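Long-range contacts in galactose mutarotase-like protein (Clostridium acetobutylicum, PDB 3OS7), which probably binds carbohydrates and may interconvert the anomers of aldose sugars as an aldose 1-epimerase: residues I207-K212 with G221-P226; W117-K122 with V131-D136. One frame throughout, in Å; residues are numbered along the deposited sequence.

Contact 1: I207-K212 with G221-P226; sequences IDKFWK and GESFAP
The carbonyl oxygen of Glu222 is gripped by two donors: Lys212 N at 3.3 Å, tilted from the carbonyl plane, and water 2. It also receives a CA-H...O contact from Trp211. Water 2 also donates to Lys212 O and accepts from Gly221 N, linking the two strands of this antiparallel pair, part of the beta-rich, galactose mutarotase-like fold, where the chain turns a corner at Gly221. Phe210 and Phe224 form the hydrogen-bonded pair: Phe210 N reaches Phe224 O at 2.8 Å, and Phe224 N returns a bond of equal length to Phe210 O. The short segments run at 138° to each other, well short of strict antiparallel.

Along each strand the side chains alternate, so Trp211 and Ser223 share one face and Phe210 and Phe224 the other. On the first, Ser223 CB sits over the six-membered ring of Trp211, 3.4 Å from its centroid and only 3° off the normal, a CH-pi contact. With chi1 at 63°, Ser223 OG is held between the backbone N and the carbonyl carbon, within reach of Lys209, whose chain bends at chi3 and donates from NZ at 2.8 Å; water 1 takes a second bond from this ammonium. Trp211 NE1 bonds Ser250 OG, which helps to fix the indole, and Tyr285 meets its ring edge-to-face. On the opposite face, Phe210 and Phe224 approach only at CD2 to CD2, 4.3 Å, while Lys212 CB rests at the edge of the Phe224 ring.

Strand 246-256 flanks 207-212 through backbone bonds to Leu248 and Ser250. Toward solvent, Lys212 and Glu222 lie side by side, their charges bridged by water 3; Glu222 OE1 also bonds Thr220 OG1. At the far end, Ile207 CD1 meets Pro226 CG at 3.7 Å.

Contact 2: W117-K122 with V131-D136; sequences WTVHKK and VEVVFD
A chi1 of 177° swings the His120 ring away from its own amide nitrogen and alongside Glu132, whose own CG is turned beside its backbone N (chi1 -56°), and both side chains point the same way. Ring and carboxylate planes differ by only 12°, and Glu132 OE1 lies in the ring plane at the imidazole edge, 3.3 Å from His120 CD2. Lys121, next to His120 on the same strand, also lies alongside Glu132: its CE comes 3.6 Å from Glu132 OE1, and water 5 links Lys121 NZ to Glu132 OE2. That second oxygen also bonds Ser156 OG on strand 151-160, which gives the carboxylate partners on both neighbouring strands.

At the other end, Phe135 CB stands over the six-membered ring of Trp117, 3.6 Å from the centroid, in a CH-pi contact. Val133 CG2 touches Trp117 CE3 at 3.6 Å, and Trp117 NE1 is bonded to Ile112 O. Thr118 and Val134 exchange a pair of 2.9 Å backbone hydrogen bonds, Thr118 N to Val134 O and the reverse, while water 4 connects Thr118 OG1 with Asp136 OD2 and Asp136 OD1 bonds Gln152 NE2.

At the His120-Lys121 end the register slips by one residue. Glu132 O accepts from both His120 N (2.7 Å) and Lys121 N (3.3 Å), which arrive from the same side of its carbonyl plane: a classic beta bulge in the hairpin of strands 118-125 and 128-137.

Overall arrangement
From the N terminus, contact 2 comes first: it joins 117-122 to 131-136 and closes a hairpin whose strands run on for most of the eight intervening residues. The chain then passes through strands 151-160, 163-172 and 178-189 before 207-212 meets 221-226 in contact 1, which closes a second loop of eight residues. The two are in series, so they neither nest nor cross. Their centres are 37 Å apart, on opposite sides of the chain's centre, and their nearest atoms about 26 Å. A run of antiparallel pairings still connects them, from 128-137 through 151-160, 163-172, 329-340, 273-279 and 263-268 to 201-213.

Contact 1: I207-K212 with G221-P226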
# COMPACT_ATOMS: atom_id res chain seq x y z
N ILE A 207 7.59 14.11 3.63
CA ILE A 207 7.74 14.48 2.25
C ILE A 207 9.04 15.23 2.02
O ILE A 207 9.52 15.94 2.90
CB ILE A 207 6.55 15.31 1.73
CG1 ILE A 207 6.39 16.62 2.52
CG2 ILE A 207 5.27 14.47 1.77
CD1 ILE A 207 5.37 17.64 1.91
N ASP A 208 9.58 15.04 0.82
CA ASP A 208 10.75 15.75 0.32
C ASP A 208 10.27 16.82 -0.66
O ASP A 208 10.14 17.98 -0.29
CB ASP A 208 11.70 14.74 -0.34
CG ASP A 208 13.03 15.35 -0.75
OD1 ASP A 208 13.27 16.55 -0.48
OD2 ASP A 208 13.85 14.59 -1.30
N LYS A 209 9.92 16.42 -1.89
CA LYS A 209 9.42 17.35 -2.89
C LYS A 209 8.03 16.93 -3.38
O LYS A 209 7.66 15.75 -3.33
CB LYS A 209 10.39 17.45 -4.10
CG LYS A 209 11.78 17.95 -3.71
CD LYS A 209 12.60 18.31 -4.90
CE LYS A 209 13.25 17.09 -5.50
NZ LYS A 209 13.93 17.40 -6.79
N PHE A 210 7.28 17.93 -3.83
CA PHE A 210 6.04 17.74 -4.56
C PHE A 210 6.34 17.57 -6.06
O PHE A 210 7.17 18.30 -6.61
CB PHE A 210 5.18 18.97 -4.32
CG PHE A 210 3.92 18.99 -5.13
CD1 PHE A 210 2.90 18.12 -4.83
CD2 PHE A 210 3.76 19.88 -6.19
CE1 PHE A 210 1.73 18.13 -5.54
CE2 PHE A 210 2.58 19.90 -6.92
CZ PHE A 210 1.55 19.01 -6.58
N TRP A 211 5.62 16.67 -6.73
CA TRP A 211 5.81 16.38 -8.17
C TRP A 211 4.51 16.70 -8.89
O TRP A 211 3.45 16.11 -8.60
CB TRP A 211 6.23 14.92 -8.36
CG TRP A 211 7.57 14.67 -7.77
CD1 TRP A 211 7.85 14.48 -6.44
CD2 TRP A 211 8.82 14.65 -8.45
NE1 TRP A 211 9.20 14.32 -6.26
CE2 TRP A 211 9.82 14.41 -7.47
CE3 TRP A 211 9.20 14.78 -9.80
CZ2 TRP A 211 11.16 14.32 -7.79
CZ3 TRP A 211 10.57 14.67 -10.12
CH2 TRP A 211 11.52 14.44 -9.12
N LYS A 212 4.59 17.67 -9.79
CA LYS A 212 3.43 18.10 -10.54
C LYS A 212 2.96 16.99 -11.48
O LYS A 212 3.77 16.29 -12.09
CB LYS A 212 3.79 19.34 -11.37
CG LYS A 212 2.63 20.03 -12.11
CD LYS A 212 3.12 21.33 -12.80
CE LYS A 212 2.08 21.90 -13.79
NZ LYS A 212 2.36 23.32 -14.19
N GLY A 221 7.54 15.73 -14.59
CA GLY A 221 8.98 15.65 -14.34
C GLY A 221 9.52 16.81 -13.51
O GLY A 221 10.67 16.77 -13.09
N GLU A 222 8.68 17.81 -13.27
CA GLU A 222 9.04 18.95 -12.46
C GLU A 222 8.74 18.64 -11.01
O GLU A 222 7.70 18.07 -10.69
CB GLU A 222 8.19 20.16 -12.81
CG GLU A 222 8.28 20.68 -14.22
CD GLU A 222 7.09 21.58 -14.54
OE1 GLU A 222 5.96 21.06 -14.81
OE2 GLU A 222 7.26 22.80 -14.44
N SER A 223 9.66 19.02 -10.13
CA SER A 223 9.50 18.85 -8.70
C SER A 223 9.70 20.19 -7.97
O SER A 223 10.38 21.09 -8.46
CB SER A 223 10.50 17.84 -8.18
OG SER A 223 11.82 18.31 -8.39
N PHE A 224 9.06 20.33 -6.83
CA PHE A 224 9.03 21.59 -6.09
C PHE A 224 9.13 21.38 -4.61
O PHE A 224 8.65 20.37 -4.09
CB PHE A 224 7.73 22.34 -6.37
CG PHE A 224 7.46 22.57 -7.82
CD1 PHE A 224 7.81 23.77 -8.41
CD2 PHE A 224 6.88 21.60 -8.58
CE1 PHE A 224 7.57 24.00 -9.74
CE2 PHE A 224 6.63 21.82 -9.94
CZ PHE A 224 6.98 23.04 -10.50
N ALA A 225 9.73 22.36 -3.91
CA ALA A 225 9.68 22.39 -2.47
C ALA A 225 8.19 22.49 -2.06
O ALA A 225 7.42 23.15 -2.74
CB ALA A 225 10.48 23.61 -1.93
N PRO A 226 7.80 21.86 -0.94
CA PRO A 226 6.42 21.97 -0.45
C PRO A 226 6.01 23.43 -0.33
O PRO A 226 6.82 24.24 0.11
CB PRO A 226 6.45 21.30 0.92
CG PRO A 226 7.63 20.30 0.80
CD PRO A 226 8.64 21.02 -0.05
O HOH W 1 13.32 20.37 -7.11
O HOH W 2 6.44 15.85 -11.88
O HOH W 3 3.96 22.02 -16.51

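Contact 2: W117-K122 with V131-D136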
# COMPACT_ATOMS: atom_id res chain seq x y z
N TRP A 117 -4.38 -15.32 -4.15
CA TRP A 117 -3.14 -15.68 -3.55
C TRP A 117 -3.37 -16.94 -2.73
O TRP A 117 -4.52 -17.25 -2.39
CB TRP A 117 -2.65 -14.56 -2.65
CG TRP A 117 -2.23 -13.30 -3.36
CD1 TRP A 117 -2.99 -12.56 -4.24
CD2 TRP A 117 -1.02 -12.55 -3.16
NE1 TRP A 117 -2.30 -11.44 -4.64
CE2 TRP A 117 -1.09 -11.41 -3.99
CE3 TRP A 117 0.13 -12.77 -2.41
CZ2 TRP A 117 -0.06 -10.48 -4.07
CZ3 TRP A 117 1.15 -11.85 -2.49
CH2 TRP A 117 1.06 -10.72 -3.32
N THR A 118 -2.30 -17.66 -2.42
CA THR A 118 -2.40 -18.87 -1.63
C THR A 118 -1.67 -18.70 -0.31
O THR A 118 -0.72 -17.92 -0.22
CB THR A 118 -1.88 -20.07 -2.38
OG1 THR A 118 -0.53 -19.84 -2.74
CG2 THR A 118 -2.72 -20.26 -3.66
N VAL A 119 -2.17 -19.36 0.72
CA VAL A 119 -1.58 -19.25 2.05
C VAL A 119 -0.30 -20.07 2.05
O VAL A 119 -0.29 -21.25 1.67
CB VAL A 119 -2.55 -19.72 3.15
CG1 VAL A 119 -1.86 -19.74 4.50
CG2 VAL A 119 -3.76 -18.83 3.20
N HIS A 120 0.80 -19.44 2.46
CA HIS A 120 2.10 -20.06 2.38
C HIS A 120 2.56 -20.55 3.76
O HIS A 120 3.20 -21.60 3.87
CB HIS A 120 3.07 -19.06 1.75
CG HIS A 120 4.47 -19.53 1.67
ND1 HIS A 120 4.88 -20.49 0.76
CD2 HIS A 120 5.57 -19.19 2.38
CE1 HIS A 120 6.18 -20.71 0.92
NE2 HIS A 120 6.62 -19.93 1.89
N LYS A 121 2.26 -19.78 4.80
CA LYS A 121 2.69 -20.07 6.16
C LYS A 121 1.75 -19.47 7.20
O LYS A 121 1.22 -18.38 7.01
CB LYS A 121 4.10 -19.54 6.37
CG LYS A 121 4.73 -19.96 7.70
CD LYS A 121 6.09 -19.34 7.94
CE LYS A 121 7.11 -19.75 6.93
NZ LYS A 121 8.48 -19.53 7.48
N LYS A 122 1.53 -20.21 8.27
CA LYS A 122 0.81 -19.76 9.44
C LYS A 122 1.60 -20.27 10.63
O LYS A 122 1.87 -21.48 10.71
CB LYS A 122 -0.61 -20.35 9.50
CG LYS A 122 -1.50 -19.93 8.38
CD LYS A 122 -2.90 -20.56 8.50
CE LYS A 122 -2.94 -22.11 8.30
NZ LYS A 122 -4.24 -22.66 8.88
N VAL A 131 1.57 -14.74 9.31
CA VAL A 131 0.81 -15.25 8.17
C VAL A 131 1.47 -14.77 6.89
O VAL A 131 1.74 -13.57 6.71
CB VAL A 131 -0.62 -14.78 8.21
CG1 VAL A 131 -1.35 -15.20 6.93
CG2 VAL A 131 -1.35 -15.32 9.44
N GLU A 132 1.74 -15.70 5.99
CA GLU A 132 2.36 -15.37 4.70
C GLU A 132 1.50 -15.88 3.57
O GLU A 132 0.99 -17.01 3.63
CB GLU A 132 3.77 -15.99 4.58
CG GLU A 132 4.71 -15.59 5.71
CD GLU A 132 6.17 -16.03 5.47
OE1 GLU A 132 6.38 -16.99 4.70
OE2 GLU A 132 7.08 -15.39 6.04
N VAL A 133 1.35 -15.06 2.54
CA VAL A 133 0.61 -15.43 1.34
C VAL A 133 1.53 -15.22 0.16
O VAL A 133 2.41 -14.37 0.20
CB VAL A 133 -0.71 -14.60 1.14
CG1 VAL A 133 -1.73 -14.98 2.22
CG2 VAL A 133 -0.42 -13.06 1.11
N VAL A 134 1.35 -16.03 -0.87
CA VAL A 134 2.12 -15.87 -2.09
C VAL A 134 1.24 -15.84 -3.32
O VAL A 134 0.11 -16.34 -3.33
CB VAL A 134 3.16 -17.01 -2.28
CG1 VAL A 134 4.20 -16.98 -1.16
CG2 VAL A 134 2.48 -18.36 -2.36
N PHE A 135 1.76 -15.19 -4.34
CA PHE A 135 1.16 -15.17 -5.66
C PHE A 135 2.18 -15.69 -6.66
O PHE A 135 3.24 -15.09 -6.83
CB PHE A 135 0.79 -13.76 -6.08
CG PHE A 135 0.15 -13.71 -7.44
CD1 PHE A 135 -1.14 -14.16 -7.62
CD2 PHE A 135 0.85 -13.32 -8.53
CE1 PHE A 135 -1.72 -14.16 -8.86
CE2 PHE A 135 0.29 -13.33 -9.80
CZ PHE A 135 -0.99 -13.75 -9.96
N ASP A 136 1.84 -16.80 -7.30
CA ASP A 136 2.70 -17.43 -8.30
C ASP A 136 2.22 -17.07 -9.70
O ASP A 136 1.10 -17.42 -10.11
CB ASP A 136 2.68 -18.94 -8.12
CG ASP A 136 3.17 -19.37 -6.74
OD1 ASP A 136 4.32 -19.02 -6.39
OD2 ASP A 136 2.41 -20.06 -6.01
O HOH W 4 -0.05 -19.61 -5.27
O HOH W 5 8.86 -16.67 7.28